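Local coordinates for protein NADPH Quinone Oxidoreductase (Streptococcus mutans, PDB 4F8Y) that probably catalyses the two-electron reduction of quinones such as menadione by NADPH, using bound FAD as the hydride carrier, at residues Ser34-Tyr39 with Glu65-Leu70. Sequence-based numbering, arbitrary orientation.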
loop_
_atom_site.group_PDB
_atom_site.type_symbol
_atom_site.label_atom_id
_atom_site.label_comp_id
_atom_site.label_asym_id
_atom_site.label_seq_id
_atom_site.Cartn_x
_atom_site.Cartn_y
_atom_site.Cartn_z
ATOM N N SER A 34 14.160 -7.804 17.757
ATOM C CA SER A 34 14.548 -8.318 16.446
ATOM C C SER A 34 14.106 -7.381 15.305
ATOM O O SER A 34 12.956 -6.927 15.253
ATOM C CB SER A 34 14.046 -9.753 16.242
ATOM O OG SER A 34 12.768 -9.783 15.635
ATOM N N THR A 35 15.044 -7.076 14.412
ATOM C CA THR A 35 14.789 -6.171 13.297
ATOM C C THR A 35 14.551 -6.949 11.994
ATOM O O THR A 35 15.320 -7.850 11.631
ATOM C CB THR A 35 15.949 -5.152 13.105
ATOM O OG1 THR A 35 16.084 -4.330 14.277
ATOM C CG2 THR A 35 15.690 -4.264 11.890
ATOM N N LEU A 36 13.470 -6.605 11.309
ATOM C CA LEU A 36 13.168 -7.180 10.013
ATOM C C LEU A 36 13.334 -6.096 8.937
ATOM O O LEU A 36 12.464 -5.242 8.733
ATOM C CB LEU A 36 11.755 -7.769 10.013
ATOM C CG LEU A 36 11.241 -8.289 8.684
ATOM C CD1 LEU A 36 12.199 -9.327 8.128
ATOM C CD2 LEU A 36 9.828 -8.839 8.862
ATOM N N ASP A 37 14.485 -6.115 8.281
ATOM C CA ASP A 37 14.752 -5.212 7.177
ATOM C C ASP A 37 14.181 -5.862 5.911
ATOM O O ASP A 37 14.809 -6.746 5.306
ATOM C CB ASP A 37 16.263 -4.981 7.073
ATOM C CG ASP A 37 16.634 -3.867 6.110
ATOM O OD1 ASP A 37 15.905 -3.627 5.131
ATOM O OD2 ASP A 37 17.686 -3.241 6.321
ATOM N N LEU A 38 12.972 -5.455 5.531
ATOM C CA LEU A 38 12.301 -6.068 4.386
ATOM C C LEU A 38 13.150 -5.971 3.108
ATOM O O LEU A 38 13.196 -6.910 2.307
ATOM C CB LEU A 38 10.910 -5.452 4.177
ATOM C CG LEU A 38 9.908 -5.618 5.318
ATOM C CD1 LEU A 38 8.617 -4.887 4.999
ATOM C CD2 LEU A 38 9.657 -7.083 5.605
ATOM N N TYR A 39 13.833 -4.841 2.927
ATOM C CA TYR A 39 14.669 -4.633 1.744
ATOM C C TYR A 39 15.930 -5.496 1.757
ATOM O O TYR A 39 16.325 -6.057 0.734
ATOM C CB TYR A 39 15.023 -3.148 1.581
ATOM C CG TYR A 39 14.026 -2.379 0.737
ATOM C CD1 TYR A 39 14.174 -2.310 -0.641
ATOM C CD2 TYR A 39 12.934 -1.736 1.313
ATOM C CE1 TYR A 39 13.268 -1.622 -1.425
ATOM C CE2 TYR A 39 12.026 -1.040 0.541
ATOM C CZ TYR A 39 12.196 -0.989 -0.835
ATOM O OH TYR A 39 11.302 -0.301 -1.631
ATOM N N GLU A 65 6.535 -18.421 6.379
ATOM C CA GLU A 65 6.518 -18.981 7.719
ATOM C C GLU A 65 7.466 -18.248 8.664
ATOM O O GLU A 65 7.143 -18.035 9.840
ATOM C CB GLU A 65 6.849 -20.460 7.722
ATOM C CG GLU A 65 6.916 -20.971 9.144
ATOM C CD GLU A 65 7.079 -22.456 9.245
ATOM O OE1 GLU A 65 7.417 -23.103 8.226
ATOM O OE2 GLU A 65 6.868 -22.973 10.358
ATOM N N LYS A 66 8.635 -17.878 8.149
ATOM C CA LYS A 66 9.604 -17.099 8.907
ATOM C C LYS A 66 8.945 -15.838 9.468
ATOM O O LYS A 66 9.172 -15.448 10.627
ATOM C CB LYS A 66 10.787 -16.707 8.010
ATOM C CG LYS A 66 11.927 -16.054 8.773
ATOM C CD LYS A 66 12.874 -15.272 7.888
ATOM C CE LYS A 66 13.755 -14.380 8.760
ATOM N NZ LYS A 66 14.891 -13.754 8.025
ATOM N N TYR A 67 8.116 -15.216 8.636
ATOM C CA TYR A 67 7.527 -13.920 8.955
ATOM C C TYR A 67 6.238 -14.006 9.781
ATOM O O TYR A 67 5.929 -13.078 10.527
ATOM C CB TYR A 67 7.361 -13.090 7.678
ATOM C CG TYR A 67 8.647 -13.020 6.878
ATOM C CD1 TYR A 67 9.713 -12.233 7.305
ATOM C CD2 TYR A 67 8.808 -13.757 5.714
ATOM C CE1 TYR A 67 10.895 -12.168 6.585
ATOM C CE2 TYR A 67 9.983 -13.707 4.996
ATOM C CZ TYR A 67 11.021 -12.908 5.436
ATOM O OH TYR A 67 12.191 -12.853 4.720
ATOM N N ARG A 68 5.505 -15.115 9.678
ATOM C CA ARG A 68 4.402 -15.371 10.601
ATOM C C ARG A 68 4.949 -15.581 12.006
ATOM O O ARG A 68 4.435 -15.030 12.979
ATOM C CB ARG A 68 3.609 -16.608 10.191
ATOM C CG ARG A 68 2.707 -16.410 8.982
ATOM C CD ARG A 68 1.721 -17.565 8.816
ATOM N NE ARG A 68 2.388 -18.830 8.529
ATOM C CZ ARG A 68 2.744 -19.240 7.313
ATOM N NH1 ARG A 68 2.499 -18.486 6.247
ATOM N NH2 ARG A 68 3.344 -20.411 7.164
ATOM N N ASP A 69 6.001 -16.384 12.108
ATOM C CA ASP A 69 6.575 -16.732 13.406
ATOM C C ASP A 69 7.152 -15.521 14.144
ATOM O O ASP A 69 7.097 -15.463 15.376
ATOM C CB ASP A 69 7.638 -17.819 13.244
ATOM C CG ASP A 69 7.037 -19.188 12.973
ATOM O OD1 ASP A 69 5.826 -19.367 13.222
ATOM O OD2 ASP A 69 7.778 -20.083 12.512
ATOM N N LEU A 70 7.707 -14.564 13.394
ATOM C CA LEU A 70 8.189 -13.297 13.964
ATOM C C LEU A 70 7.029 -12.492 14.575
ATOM O O LEU A 70 7.109 -11.999 15.714
ATOM C CB LEU A 70 8.910 -12.463 12.892
ATOM C CG LEU A 70 10.377 -12.776 12.574
ATOM C CD1 LEU A 70 10.837 -12.000 11.347
ATOM C CD2 LEU A 70 11.283 -12.460 13.778
#
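Ser34 and Leu70 bring the backbones of strand 34-37 and helix 65-70 nearest each other, their CA atoms 8.4 Å apart. The two axes come no closer than 11.2 Å and run in roughly opposite directions, at 141°; side chains bridge the gap, and no hydrogen bond crosses it. Leu36 does most of this. With its CG anti to the backbone N (chi1 174°), the branched end reaches the rim of the Tyr67 ring: Leu36 CD1 meets the edge close to the ring plane, 3.5 Å from Tyr67 CE1, while Leu36 CD2 stands off the plane, 3.7 Å from Tyr67 CD1. The two side chains cross at about a right angle. This pairing belongs to the flavodoxin-like fold, a three-layer alpha/beta/alpha sandwich whose parallel sheet has strand order 2-1-3-4-5; strand 32-37 is outermost within the chain, and helix 65-73 leads into the next strand, 76-82, lying against the same sheet face as helix 90-99. Leucine suits position 36 because its apolar fork lets one buried residue touch Tyr67, Leu70 and Phe95. Tyrosine suits the helix because its ring edge packs on leucine while its hydroxyl hydrogen-bonds Glu41, which also salt-bridges Lys66; Lys66 CD lies 3.8 Å above one ring face. One turn along, the branch of Leu70 serves two strand residues at once: CD1 is 4.1 Å from Leu36 CD2, and CD2 is 3.6 Å from Ser34 OG. Small Ser34 accommodates that methyl, although its buried hydroxyl has no hydrogen-bond partner in the model.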